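Local atomic coordinates of putative Transcriptional Regulator (Rhodococcus sp., PDB entry 2IA2), a protein that probably regulates transcription as an IclR-family protein, binding DNA through a winged helix-turn-helix domain and sensing a small effector through its C-terminal domain. Residues T46-T49 and R50-R54; A67-S71 and A72-T76; E162-A165 and Y166-K169; I229-A233 and A234-L238. All coordinates share one frame; numbering follows the deposited sequence.

Contact 1. Residues T46-T49 and R50-R54; sequences TDLT and RATAR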
ATOM      1  N   THR A  46       8.273   1.304  25.332  1.00 26.17           N
ATOM      2  CA  THR A  46       6.845   1.135  25.396  1.00 27.50           C
ATOM      3  C   THR A  46       6.308   1.651  26.731  1.00 28.97           C
ATOM      4  O   THR A  46       5.101   1.471  27.041  1.00 29.57           O
ATOM      5  CB  THR A  46       6.456  -0.347  25.234  1.00 25.84           C
ATOM      6  OG1 THR A  46       7.152  -1.104  26.219  1.00 29.08           O
ATOM      7  CG2 THR A  46       6.850  -0.908  23.831  1.00 27.64           C
ATOM      8  N   ASP A  47       7.184   2.287  27.535  1.00 29.41           N
ATOM      9  CA  ASP A  47       6.754   2.837  28.841  1.00 30.24           C
ATOM     10  C   ASP A  47       6.305   1.744  29.821  1.00 29.22           C
ATOM     11  O   ASP A  47       5.461   1.952  30.700  1.00 30.02           O
ATOM     12  CB  ASP A  47       5.665   3.886  28.623  1.00 30.54           C
ATOM     13  CG  ASP A  47       6.212   5.180  28.055  1.00 33.68           C
ATOM     14  OD1 ASP A  47       7.422   5.531  28.294  1.00 33.07           O
ATOM     15  OD2 ASP A  47       5.403   5.887  27.413  1.00 37.93           O
ATOM     16  N   LEU A  48       6.918   0.575  29.680  1.00 29.65           N
ATOM     17  CA  LEU A  48       6.576  -0.612  30.490  1.00 29.93           C
ATOM     18  C   LEU A  48       7.735  -0.909  31.436  1.00 30.62           C
ATOM     19  O   LEU A  48       8.691  -0.152  31.505  1.00 31.96           O
ATOM     20  CB  LEU A  48       6.254  -1.835  29.579  1.00 28.73           C
ATOM     21  CG  LEU A  48       4.968  -1.685  28.747  1.00 30.18           C
ATOM     22  CD1 LEU A  48       4.731  -2.922  27.963  1.00 30.96           C
ATOM     23  CD2 LEU A  48       3.689  -1.275  29.580  1.00 28.96           C
ATOM     24  N   THR A  49       7.643  -2.009  32.178  1.00 31.56           N
ATOM     25  CA  THR A  49       8.744  -2.500  33.021  1.00 31.21           C
ATOM     26  C   THR A  49       9.268  -3.785  32.378  1.00 30.11           C
ATOM     27  O   THR A  49       8.637  -4.323  31.475  1.00 29.23           O
ATOM     28  CB  THR A  49       8.249  -2.840  34.415  1.00 30.93           C
ATOM     29  OG1 THR A  49       7.219  -3.818  34.306  1.00 34.01           O
ATOM     30  CG2 THR A  49       7.586  -1.582  35.125  1.00 34.10           C
ATOM     31  N   ARG A  50      10.398  -4.290  32.849  1.00 30.62           N
ATOM     32  CA  ARG A  50      10.914  -5.574  32.351  1.00 32.12           C
ATOM     33  C   ARG A  50       9.871  -6.705  32.544  1.00 32.83           C
ATOM     34  O   ARG A  50       9.579  -7.461  31.583  1.00 31.90           O
ATOM     35  CB  ARG A  50      12.261  -5.899  33.012  1.00 32.32           C
ATOM     36  CG  ARG A  50      13.376  -4.885  32.679  1.00 32.85           C
ATOM     37  CD  ARG A  50      14.675  -5.200  33.409  1.00 33.51           C
ATOM     38  NE  ARG A  50      14.988  -6.646  33.432  1.00 32.78           N
ATOM     39  CZ  ARG A  50      15.701  -7.301  32.512  1.00 34.18           C
ATOM     40  NH1 ARG A  50      16.213  -6.670  31.450  1.00 30.90           N
ATOM     41  NH2 ARG A  50      15.932  -8.609  32.669  1.00 34.62           N
ATOM     42  N   ALA A  51       9.247  -6.763  33.723  1.00 33.20           N
ATOM     43  CA  ALA A  51       8.287  -7.864  34.013  1.00 34.59           C
ATOM     44  C   ALA A  51       7.032  -7.816  33.125  1.00 34.86           C
ATOM     45  O   ALA A  51       6.578  -8.877  32.625  1.00 35.66           O
ATOM     46  CB  ALA A  51       7.906  -7.909  35.504  1.00 35.47           C
ATOM     47  N   THR A  52       6.473  -6.616  32.907  1.00 33.16           N
ATOM     48  CA  THR A  52       5.306  -6.515  32.033  1.00 33.13           C
ATOM     49  C   THR A  52       5.701  -6.705  30.565  1.00 32.34           C
ATOM     50  O   THR A  52       5.048  -7.472  29.875  1.00 32.58           O
ATOM     51  CB  THR A  52       4.480  -5.227  32.219  1.00 32.92           C
ATOM     52  OG1 THR A  52       5.354  -4.117  32.112  1.00 35.16           O
ATOM     53  CG2 THR A  52       3.820  -5.186  33.637  1.00 35.22           C
ATOM     54  N   ALA A  53       6.756  -6.036  30.103  1.00 30.80           N
ATOM     55  CA  ALA A  53       7.256  -6.254  28.732  1.00 31.21           C
ATOM     56  C   ALA A  53       7.554  -7.728  28.412  1.00 31.32           C
ATOM     57  O   ALA A  53       7.243  -8.198  27.310  1.00 30.83           O
ATOM     58  CB  ALA A  53       8.531  -5.370  28.462  1.00 29.62           C
ATOM     59  N   ARG A  54       8.196  -8.436  29.358  1.00 32.99           N
ATOM     60  CA  ARG A  54       8.563  -9.835  29.185  1.00 34.06           C
ATOM     61  C   ARG A  54       7.348 -10.699  28.838  1.00 34.89           C
ATOM     62  O   ARG A  54       7.412 -11.524  27.904  1.00 34.07           O
ATOM     63  CB  ARG A  54       9.278 -10.391  30.411  1.00 35.02           C
ATOM     64  CG  ARG A  54       9.637 -11.878  30.287  1.00 37.67           C
ATOM     65  CD  ARG A  54      10.278 -12.462  31.573  1.00 41.31           C
ATOM     66  NE  ARG A  54      11.536 -11.796  31.918  1.00 45.07           N
ATOM     67  CZ  ARG A  54      11.727 -10.949  32.940  1.00 45.03           C
ATOM     68  NH1 ARG A  54      10.760 -10.616  33.800  1.00 46.87           N
ATOM     69  NH2 ARG A  54      12.925 -10.425  33.097  1.00 46.06           N
TER
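Leu48 lays its side chain against Thr52 and Ala53 where the turn of the helix-turn-helix enters helix 50-63. Its CB sits 3.5 Å from Thr52 OG1 and makes an apolar contact of 4.4 Å with Ala53 CB. One atom further, CG keeps a looser distance of 4.2 Å to Thr52 OG1. The branches then part: CD2 stays near that hydroxyl, while CD1 runs past Ala53, with 4.3 Å to Ala53 CA. With CG anti to the carbonyl carbon (chi1 -67°), the isobutyl group is carried obliquely across the Thr52 side chain, at the start of the helix. Thr49, at the N-cap position, holds the same turn by polar means. Its OG1 shares a hydrogen bond of 2.9 Å with Thr52 OG1, and either hydroxyl may be the donor. Its carbonyl O receives Ala53 N at 2.9 Å, the first regular bond of the helix, with 160° at the hydrogen. Arg50 turns away and bonds through NH1 to Ser40, and Ala53 rests on Leu39 and Ala43, so both residues tie the new helix to helix 39-46. The chemistry is mixed: a threonine pair fixes the start of the helix on its polar flank, while Leu48 and Ala53 pack without charge beside it, consistent with the start of the recognition helix of a DNA-binding IclR domain.

Contact 2. Residues A67-S71 and A72-T76; sequences ATDGS and AFWLT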
ATOM      1  N   ALA A  67      10.919 -13.323  17.419  1.00 30.43           N
ATOM      2  CA  ALA A  67      11.935 -14.334  17.687  1.00 32.61           C
ATOM      3  C   ALA A  67      12.967 -13.776  18.666  1.00 34.16           C
ATOM      4  O   ALA A  67      13.082 -12.548  18.852  1.00 33.00           O
ATOM      5  CB  ALA A  67      12.593 -14.788  16.402  1.00 33.36           C
ATOM      6  N   THR A  68      13.700 -14.673  19.311  1.00 36.61           N
ATOM      7  CA  THR A  68      14.679 -14.293  20.327  1.00 38.13           C
ATOM      8  C   THR A  68      15.868 -15.257  20.359  1.00 40.73           C
ATOM      9  O   THR A  68      15.744 -16.412  19.961  1.00 41.43           O
ATOM     10  CB  THR A  68      14.037 -14.136  21.757  1.00 38.20           C
ATOM     11  OG1 THR A  68      14.997 -13.596  22.685  1.00 37.82           O
ATOM     12  CG2 THR A  68      13.454 -15.477  22.297  1.00 40.22           C
ATOM     13  N   ASP A  69      17.019 -14.756  20.811  1.00 42.24           N
ATOM     14  CA  ASP A  69      18.203 -15.572  21.094  1.00 44.64           C
ATOM     15  C   ASP A  69      18.516 -15.638  22.591  1.00 46.58           C
ATOM     16  O   ASP A  69      19.596 -16.036  22.967  1.00 48.68           O
ATOM     17  CB  ASP A  69      19.436 -15.059  20.324  1.00 45.27           C
ATOM     18  CG  ASP A  69      19.906 -13.645  20.759  1.00 43.96           C
ATOM     19  OD1 ASP A  69      19.444 -13.073  21.760  1.00 43.87           O
ATOM     20  OD2 ASP A  69      20.745 -13.075  20.057  1.00 45.95           O
ATOM     21  N   GLY A  70      17.581 -15.230  23.439  1.00 46.07           N
ATOM     22  CA  GLY A  70      17.852 -15.117  24.856  1.00 47.90           C
ATOM     23  C   GLY A  70      18.163 -13.711  25.369  1.00 47.82           C
ATOM     24  O   GLY A  70      17.949 -13.436  26.559  1.00 49.23           O
ATOM     25  N   SER A  71      18.699 -12.823  24.522  1.00 47.04           N
ATOM     26  CA  SER A  71      18.981 -11.461  24.994  1.00 45.48           C
ATOM     27  C   SER A  71      18.328 -10.373  24.149  1.00 42.32           C
ATOM     28  O   SER A  71      17.786  -9.415  24.684  1.00 40.08           O
ATOM     29  CB  SER A  71      20.483 -11.227  25.188  1.00 48.44           C
ATOM     30  OG  SER A  71      21.192 -11.587  24.013  1.00 52.01           O
ATOM     31  N   ALA A  72      18.370 -10.535  22.834  1.00 40.34           N
ATOM     32  CA  ALA A  72      17.657  -9.660  21.927  1.00 37.52           C
ATOM     33  C   ALA A  72      16.367 -10.339  21.414  1.00 35.34           C
ATOM     34  O   ALA A  72      16.255 -11.567  21.407  1.00 36.08           O
ATOM     35  CB  ALA A  72      18.603  -9.219  20.747  1.00 38.31           C
ATOM     36  N   PHE A  73      15.404  -9.512  21.010  1.00 32.74           N
ATOM     37  CA  PHE A  73      14.156  -9.904  20.368  1.00 29.64           C
ATOM     38  C   PHE A  73      14.069  -9.130  19.070  1.00 28.98           C
ATOM     39  O   PHE A  73      14.638  -8.030  18.961  1.00 29.69           O
ATOM     40  CB  PHE A  73      12.970  -9.486  21.266  1.00 28.87           C
ATOM     41  CG  PHE A  73      13.005 -10.084  22.624  1.00 27.62           C
ATOM     42  CD1 PHE A  73      13.756  -9.497  23.656  1.00 29.25           C
ATOM     43  CD2 PHE A  73      12.305 -11.244  22.889  1.00 28.27           C
ATOM     44  CE1 PHE A  73      13.798 -10.069  24.952  1.00 29.39           C
ATOM     45  CE2 PHE A  73      12.340 -11.837  24.175  1.00 28.65           C
ATOM     46  CZ  PHE A  73      13.098 -11.251  25.213  1.00 28.38           C
ATOM     47  N   TRP A  74      13.387  -9.698  18.080  1.00 27.27           N
ATOM     48  CA  TRP A  74      13.118  -9.025  16.823  1.00 27.10           C
ATOM     49  C   TRP A  74      11.856  -9.612  16.190  1.00 25.51           C
ATOM     50  O   TRP A  74      11.354 -10.629  16.636  1.00 24.24           O
ATOM     51  CB  TRP A  74      14.318  -9.168  15.857  1.00 28.52           C
ATOM     52  CG  TRP A  74      14.671 -10.594  15.589  1.00 31.06           C
ATOM     53  CD1 TRP A  74      14.206 -11.376  14.554  1.00 30.78           C
ATOM     54  CD2 TRP A  74      15.537 -11.446  16.373  1.00 33.11           C
ATOM     55  NE1 TRP A  74      14.735 -12.637  14.639  1.00 31.44           N
ATOM     56  CE2 TRP A  74      15.552 -12.719  15.735  1.00 34.89           C
ATOM     57  CE3 TRP A  74      16.295 -11.262  17.553  1.00 32.55           C
ATOM     58  CZ2 TRP A  74      16.313 -13.813  16.228  1.00 37.49           C
ATOM     59  CZ3 TRP A  74      17.048 -12.339  18.039  1.00 34.42           C
ATOM     60  CH2 TRP A  74      17.053 -13.602  17.373  1.00 34.94           C
ATOM     61  N   LEU A  75      11.358  -8.971  15.146  1.00 23.28           N
ATOM     62  CA  LEU A  75      10.126  -9.438  14.530  1.00 23.72           C
ATOM     63  C   LEU A  75      10.399 -10.476  13.461  1.00 23.94           C
ATOM     64  O   LEU A  75      11.472 -10.521  12.897  1.00 25.54           O
ATOM     65  CB  LEU A  75       9.323  -8.291  13.905  1.00 22.32           C
ATOM     66  CG  LEU A  75       8.883  -7.234  14.926  1.00 22.87           C
ATOM     67  CD1 LEU A  75       8.290  -6.040  14.182  1.00 15.45           C
ATOM     68  CD2 LEU A  75       7.885  -7.858  15.914  1.00 22.32           C
ATOM     69  N   THR A  76       9.388 -11.279  13.169  1.00 24.26           N
ATOM     70  CA  THR A  76       9.459 -12.296  12.143  1.00 24.59           C
ATOM     71  C   THR A  76       8.478 -11.881  11.055  1.00 24.01           C
ATOM     72  O   THR A  76       7.644 -10.992  11.294  1.00 25.56           O
ATOM     73  CB  THR A  76       8.954 -13.659  12.670  1.00 27.31           C
ATOM     74  OG1 THR A  76       7.532 -13.608  12.770  1.00 28.25           O
ATOM     75  CG2 THR A  76       9.585 -14.091  14.012  1.00 25.02           C
TER
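The beta hairpin of strands 66-68 and 72-75, the wing of the winged helix-turn-helix domain, is closed here by a short loop. Ala67 and Trp74 form an antiparallel hydrogen-bonded pair: Ala67 N gives to Trp74 O at 2.8 Å, and Trp74 N gives to Ala67 O at 3.0 Å. Thr68 and Phe73 make the neighbouring non-hydrogen-bonded pair, their side chains side by side on the face turned to helix 50-63, where they meet Val61 and Leu57. Thr68 OG1 stands 3.5 Å above the Phe73 ring, toward its rim, and also donates to Ala72 O at 2.7 Å from above the carbonyl plane. It accepts from Gly70 N as well, an ST turn. On the other face the Trp74 indole, with CG between the backbone N and carbonyl carbon (chi1 57°), folds back over strand 66-68: Ala67 O and Thr68 N lie under one face, Ala67 CB reaches NE1 at 3.5 Å, and the indole also makes a cation-pi contact with Arg36. With only an alanine here instead of Trp74, the backbone of Ala67 and Thr68 would probably lie uncovered and Arg36 lose its aromatic partner. The loop is drawn together by Asp69, whose carboxylate stands nearly at right angles (82°) to the indole plane. Its OD1 takes three donors: Ser71 N at 2.9 Å, which makes an Asx turn, Ser71 OG, and Ala72 N at 3.0 Å on the syn side.

Contact 3. Residues E162-A165 and Y166-K169; sequences ELDA and YLEK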
ATOM      1  N   GLU A 162       3.784  22.570 -18.636  1.00 43.86           N
ATOM      2  CA  GLU A 162       2.516  21.862 -18.893  1.00 43.45           C
ATOM      3  C   GLU A 162       1.323  22.762 -18.659  1.00 42.30           C
ATOM      4  O   GLU A 162       0.415  22.799 -19.489  1.00 42.75           O
ATOM      5  CB  GLU A 162       2.388  20.586 -18.060  1.00 43.01           C
ATOM      6  CG  GLU A 162       3.471  19.583 -18.364  1.00 46.57           C
ATOM      7  CD  GLU A 162       3.283  18.261 -17.674  1.00 52.67           C
ATOM      8  OE1 GLU A 162       2.255  18.082 -16.990  1.00 54.79           O
ATOM      9  OE2 GLU A 162       4.173  17.389 -17.833  1.00 55.31           O
ATOM     10  N   LEU A 163       1.328  23.503 -17.556  1.00 40.94           N
ATOM     11  CA  LEU A 163       0.289  24.495 -17.322  1.00 40.91           C
ATOM     12  C   LEU A 163       0.144  25.504 -18.480  1.00 42.22           C
ATOM     13  O   LEU A 163      -0.962  25.800 -18.934  1.00 41.34           O
ATOM     14  CB  LEU A 163       0.537  25.230 -16.002  1.00 39.83           C
ATOM     15  CG  LEU A 163      -0.458  26.343 -15.682  1.00 38.46           C
ATOM     16  CD1 LEU A 163      -1.888  25.800 -15.614  1.00 36.65           C
ATOM     17  CD2 LEU A 163      -0.074  27.035 -14.373  1.00 41.73           C
ATOM     18  N   ASP A 164       1.274  26.044 -18.937  1.00 44.32           N
ATOM     19  CA  ASP A 164       1.286  27.063 -20.000  1.00 46.69           C
ATOM     20  C   ASP A 164       0.760  26.492 -21.304  1.00 46.35           C
ATOM     21  O   ASP A 164       0.035  27.149 -22.005  1.00 47.30           O
ATOM     22  CB  ASP A 164       2.703  27.657 -20.154  1.00 48.61           C
ATOM     23  CG  ASP A 164       3.004  28.749 -19.102  1.00 52.34           C
ATOM     24  OD1 ASP A 164       2.050  29.505 -18.770  1.00 54.34           O
ATOM     25  OD2 ASP A 164       4.178  28.877 -18.632  1.00 54.99           O
ATOM     26  N   ALA A 165       1.111  25.240 -21.588  1.00 46.41           N
ATOM     27  CA  ALA A 165       0.611  24.483 -22.741  1.00 46.38           C
ATOM     28  C   ALA A 165      -0.893  24.290 -22.686  1.00 45.88           C
ATOM     29  O   ALA A 165      -1.587  24.493 -23.683  1.00 46.84           O
ATOM     30  CB  ALA A 165       1.288  23.119 -22.789  1.00 45.91           C
ATOM     31  N   TYR A 166      -1.372  23.833 -21.532  1.00 44.77           N
ATOM     32  CA  TYR A 166      -2.799  23.700 -21.266  1.00 44.18           C
ATOM     33  C   TYR A 166      -3.561  25.007 -21.518  1.00 45.29           C
ATOM     34  O   TYR A 166      -4.663  25.004 -22.106  1.00 45.98           O
ATOM     35  CB  TYR A 166      -3.020  23.259 -19.805  1.00 42.26           C
ATOM     36  CG  TYR A 166      -4.443  23.487 -19.376  1.00 39.11           C
ATOM     37  CD1 TYR A 166      -5.438  22.553 -19.685  1.00 38.14           C
ATOM     38  CD2 TYR A 166      -4.807  24.633 -18.698  1.00 36.14           C
ATOM     39  CE1 TYR A 166      -6.747  22.730 -19.291  1.00 35.93           C
ATOM     40  CE2 TYR A 166      -6.122  24.833 -18.299  1.00 34.76           C
ATOM     41  CZ  TYR A 166      -7.084  23.889 -18.602  1.00 37.34           C
ATOM     42  OH  TYR A 166      -8.395  24.096 -18.232  1.00 35.72           O
ATOM     43  N   LEU A 167      -2.985  26.114 -21.053  1.00 46.37           N
ATOM     44  CA  LEU A 167      -3.644  27.406 -21.116  1.00 48.82           C
ATOM     45  C   LEU A 167      -3.623  27.949 -22.531  1.00 51.27           C
ATOM     46  O   LEU A 167      -4.566  28.602 -22.945  1.00 51.02           O
ATOM     47  CB  LEU A 167      -2.974  28.407 -20.193  1.00 48.74           C
ATOM     48  CG  LEU A 167      -3.231  28.229 -18.706  1.00 48.97           C
ATOM     49  CD1 LEU A 167      -2.302  29.173 -17.961  1.00 47.84           C
ATOM     50  CD2 LEU A 167      -4.707  28.526 -18.416  1.00 48.92           C
ATOM     51  N   GLU A 168      -2.552  27.659 -23.266  1.00 53.44           N
ATOM     52  CA  GLU A 168      -2.495  27.977 -24.703  1.00 57.55           C
ATOM     53  C   GLU A 168      -3.594  27.260 -25.515  1.00 56.68           C
ATOM     54  O   GLU A 168      -4.262  27.861 -26.342  1.00 57.73           O
ATOM     55  CB  GLU A 168      -1.111  27.607 -25.247  1.00 58.15           C
ATOM     56  CG  GLU A 168      -0.656  28.427 -26.446  1.00 62.19           C
ATOM     57  CD  GLU A 168       0.838  28.241 -26.738  1.00 64.13           C
ATOM     58  OE1 GLU A 168       1.590  27.737 -25.845  1.00 66.84           O
ATOM     59  OE2 GLU A 168       1.261  28.603 -27.870  1.00 71.00           O
ATOM     60  N   LYS A 169      -3.774  25.976 -25.241  1.00 56.22           N
ATOM     61  CA  LYS A 169      -4.745  25.133 -25.916  1.00 56.21           C
ATOM     62  C   LYS A 169      -6.225  25.395 -25.507  1.00 55.05           C
ATOM     63  O   LYS A 169      -7.147  25.024 -26.230  1.00 55.34           O
ATOM     64  CB  LYS A 169      -4.359  23.649 -25.700  1.00 55.75           C
ATOM     65  CG  LYS A 169      -5.410  22.643 -26.224  1.00 58.52           C
ATOM     66  CD  LYS A 169      -4.797  21.401 -26.882  1.00 62.69           C
ATOM     67  CE  LYS A 169      -4.631  20.246 -25.884  1.00 64.92           C
ATOM     68  NZ  LYS A 169      -3.706  19.180 -26.424  1.00 66.84           N
TER
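Leu163 and Tyr166 lie on one side of helix 160-169, an alpha-helix of the IclR C-terminal domain, with Leu167 a turn beyond Leu163. Four backbone carbonyls are answered in regular i to i+4 order. Glu162 O takes Tyr166 N at 2.9 Å in a nearly straight bond (171° at the hydrogen), and Leu163 O takes Leu167 N, more bent at 147°. Asp164 O and Ala165 O accept Glu168 N and Lys169 N in turn, the last being the longest of the four at 3.1 Å. Beyond the helix, Leu167 O has a weak hydrogen bond from Arg183, and Asp164 a long, weak ion pair with Lys187. The leucines cross obliquely, Leu163 CG 4.1 Å from Leu167 CD1, and Leu167 goes on to touch Leu186 and Lys187 of helix 183-196. Were Leu167 stripped to a glycine, a gap is likely to open between the two helices and Leu163 to lose its neighbour. Tyr166 swings its ring to Ala119 and Tyr146, with CG anti to the backbone N (chi1 164°). The ring meets Leu163 O at its edge, 4.0 Å from CD2, and Leu163 CD1 approaches that same CD2 at 4.4 Å.

Contact 4. Residues I229-A233 and A234-L238; sequences ISTPA and ARYSL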
ATOM      1  N   ILE A 229     -15.749  20.100  -1.215  1.00 24.31           N
ATOM      2  CA  ILE A 229     -17.109  20.161  -0.694  1.00 24.88           C
ATOM      3  C   ILE A 229     -17.853  20.990  -1.743  1.00 25.80           C
ATOM      4  O   ILE A 229     -17.329  21.976  -2.209  1.00 26.52           O
ATOM      5  CB  ILE A 229     -17.178  20.916   0.651  1.00 25.66           C
ATOM      6  CG1 ILE A 229     -16.419  20.150   1.748  1.00 23.64           C
ATOM      7  CG2 ILE A 229     -18.645  21.158   1.062  1.00 26.59           C
ATOM      8  CD1 ILE A 229     -16.099  20.979   2.986  1.00 25.75           C
ATOM      9  N   SER A 230     -19.062  20.588  -2.125  1.00 27.36           N
ATOM     10  CA  SER A 230     -19.840  21.373  -3.073  1.00 29.19           C
ATOM     11  C   SER A 230     -21.173  21.722  -2.422  1.00 29.00           C
ATOM     12  O   SER A 230     -21.782  20.882  -1.733  1.00 28.36           O
ATOM     13  CB  SER A 230     -20.073  20.565  -4.369  1.00 30.10           C
ATOM     14  OG  SER A 230     -20.543  21.406  -5.428  1.00 35.28           O
ATOM     15  N   THR A 231     -21.648  22.950  -2.651  1.00 29.66           N
ATOM     16  CA  THR A 231     -22.856  23.436  -1.949  1.00 29.96           C
ATOM     17  C   THR A 231     -23.607  24.534  -2.696  1.00 31.00           C
ATOM     18  O   THR A 231     -22.982  25.343  -3.409  1.00 30.93           O
ATOM     19  CB  THR A 231     -22.498  23.889  -0.493  1.00 31.55           C
ATOM     20  OG1 THR A 231     -23.698  23.988   0.269  1.00 36.70           O
ATOM     21  CG2 THR A 231     -21.737  25.214  -0.467  1.00 26.86           C
ATOM     22  N   PRO A 232     -24.953  24.565  -2.572  1.00 31.93           N
ATOM     23  CA  PRO A 232     -25.668  25.731  -3.119  1.00 33.39           C
ATOM     24  C   PRO A 232     -25.162  27.018  -2.507  1.00 33.01           C
ATOM     25  O   PRO A 232     -24.863  27.069  -1.322  1.00 34.77           O
ATOM     26  CB  PRO A 232     -27.154  25.477  -2.720  1.00 33.52           C
ATOM     27  CG  PRO A 232     -27.217  23.966  -2.707  1.00 33.45           C
ATOM     28  CD  PRO A 232     -25.901  23.582  -2.013  1.00 31.65           C
ATOM     29  N   ALA A 233     -25.035  28.042  -3.322  1.00 32.52           N
ATOM     30  CA  ALA A 233     -24.653  29.344  -2.802  1.00 33.01           C
ATOM     31  C   ALA A 233     -25.596  29.791  -1.661  1.00 33.81           C
ATOM     32  O   ALA A 233     -25.148  30.467  -0.699  1.00 33.06           O
ATOM     33  CB  ALA A 233     -24.632  30.368  -3.946  1.00 33.05           C
ATOM     34  N   ALA A 234     -26.881  29.410  -1.717  1.00 33.49           N
ATOM     35  CA  ALA A 234     -27.862  29.892  -0.703  1.00 33.33           C
ATOM     36  C   ALA A 234     -27.641  29.351   0.716  1.00 34.42           C
ATOM     37  O   ALA A 234     -28.113  29.946   1.694  1.00 36.03           O
ATOM     38  CB  ALA A 234     -29.290  29.584  -1.173  1.00 34.66           C
ATOM     39  N   ARG A 235     -26.924  28.240   0.875  1.00 32.71           N
ATOM     40  CA  ARG A 235     -26.742  27.665   2.219  1.00 32.91           C
ATOM     41  C   ARG A 235     -25.672  28.362   3.085  1.00 33.72           C
ATOM     42  O   ARG A 235     -25.729  28.287   4.328  1.00 34.08           O
ATOM     43  CB  ARG A 235     -26.367  26.193   2.103  1.00 31.63           C
ATOM     44  CG  ARG A 235     -27.349  25.322   1.392  1.00 31.83           C
ATOM     45  CD  ARG A 235     -26.870  23.802   1.483  1.00 32.97           C
ATOM     46  NE  ARG A 235     -26.995  23.294   2.852  1.00 33.92           N
ATOM     47  CZ  ARG A 235     -28.173  23.099   3.427  1.00 39.02           C
ATOM     48  NH1 ARG A 235     -29.317  23.346   2.741  1.00 40.52           N
ATOM     49  NH2 ARG A 235     -28.225  22.646   4.668  1.00 38.39           N
ATOM     50  N   TYR A 236     -24.700  29.045   2.450  1.00 34.01           N
ATOM     51  CA  TYR A 236     -23.590  29.738   3.203  1.00 35.65           C
ATOM     52  C   TYR A 236     -23.188  31.045   2.524  1.00 36.39           C
ATOM     53  O   TYR A 236     -23.042  31.081   1.308  1.00 37.88           O
ATOM     54  CB  TYR A 236     -22.313  28.840   3.267  1.00 33.43           C
ATOM     55  CG  TYR A 236     -22.534  27.457   3.831  1.00 33.12           C
ATOM     56  CD1 TYR A 236     -22.865  26.387   2.994  1.00 28.90           C
ATOM     57  CD2 TYR A 236     -22.414  27.204   5.209  1.00 35.54           C
ATOM     58  CE1 TYR A 236     -23.132  25.137   3.507  1.00 28.17           C
ATOM     59  CE2 TYR A 236     -22.636  25.899   5.726  1.00 32.67           C
ATOM     60  CZ  TYR A 236     -23.023  24.894   4.871  1.00 30.81           C
ATOM     61  OH  TYR A 236     -23.268  23.616   5.383  1.00 33.85           O
ATOM     62  N   SER A 237     -22.924  32.097   3.281  1.00 38.72           N
ATOM     63  CA  SER A 237     -22.182  33.254   2.715  1.00 38.86           C
ATOM     64  C   SER A 237     -20.740  32.828   2.423  1.00 38.44           C
ATOM     65  O   SER A 237     -20.265  31.820   3.000  1.00 36.39           O
ATOM     66  CB  SER A 237     -22.150  34.405   3.709  1.00 40.34           C
ATOM     67  OG  SER A 237     -21.365  34.024   4.823  1.00 40.33           O
ATOM     68  N   LEU A 238     -20.057  33.548   1.528  1.00 38.63           N
ATOM     69  CA  LEU A 238     -18.637  33.280   1.290  1.00 39.53           C
ATOM     70  C   LEU A 238     -17.782  33.237   2.603  1.00 40.15           C
ATOM     71  O   LEU A 238     -16.888  32.387   2.768  1.00 38.96           O
ATOM     72  CB  LEU A 238     -18.049  34.296   0.321  1.00 39.79           C
ATOM     73  CG  LEU A 238     -18.475  34.161  -1.134  1.00 41.41           C
ATOM     74  CD1 LEU A 238     -17.904  35.319  -1.948  1.00 43.43           C
ATOM     75  CD2 LEU A 238     -18.040  32.838  -1.709  1.00 37.97           C
TER
HETATM   76  O   HOH W   1     -22.414  28.383  -0.340  1.00 40.97           O
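Thr231 presses its hydroxyl into the angle between Arg235 and Tyr236, the tight side of this turn. OG1 lies 3.4 Å from Arg235 CD and 3.5 Å from Tyr236 CE1, in the plane of the phenol ring at its edge, while CG2 comes to 3.8 Å from Tyr236 CD1. With OG1 anti to the backbone N (chi1 -164°), the oxygen faces both neighbours. Pro232 runs alongside the arginine, its CD 3.6 Å from Arg235 CD. Polar ends converge on Glu109: Arg235 NE makes a salt bridge, Tyr236 OH a hydrogen bond and Thr231 OG1 a weak one. Inside the turn, at the Tyr236 ring edge, a water lies 2.9 Å from Pro232 O and 3.2 Å from Tyr236 O and may bridge the two carbonyls. The other side is looser. Ala234 is exposed at the bend, and the backbone there is held by Arg235 N to Pro232 O (3.2 Å), whose donor stands above the carbonyl plane, and by a weak bond from Tyr236 N to Ala233 O. Ser237 N-caps helix 238-244 through Asp240 N. Such successive i+3 to i backbone bonds mark overlapping beta-turns, here joining strand 223-232 to the next helix of the IclR C-terminal domain.

The four contacts fall into two groups on opposite sides of the chain's centre. Contacts 1 and 2 belong to the DNA-binding end: helix 50-63, which begins in contact 1, leads directly into the hairpin of contact 2, with centres 15 Å apart and nearest atoms about 6 Å apart, though they do not touch. Contacts 3 and 4 share the C-terminal domain, centres 30 Å apart and nearest atoms about 18 Å, one on a helix and the other at the end of a central sheet strand. Between the groups the centres are 53 to 60 Å apart, consistent with an IclR-type regulator in which DNA binding and probable effector sensing occupy separate domains.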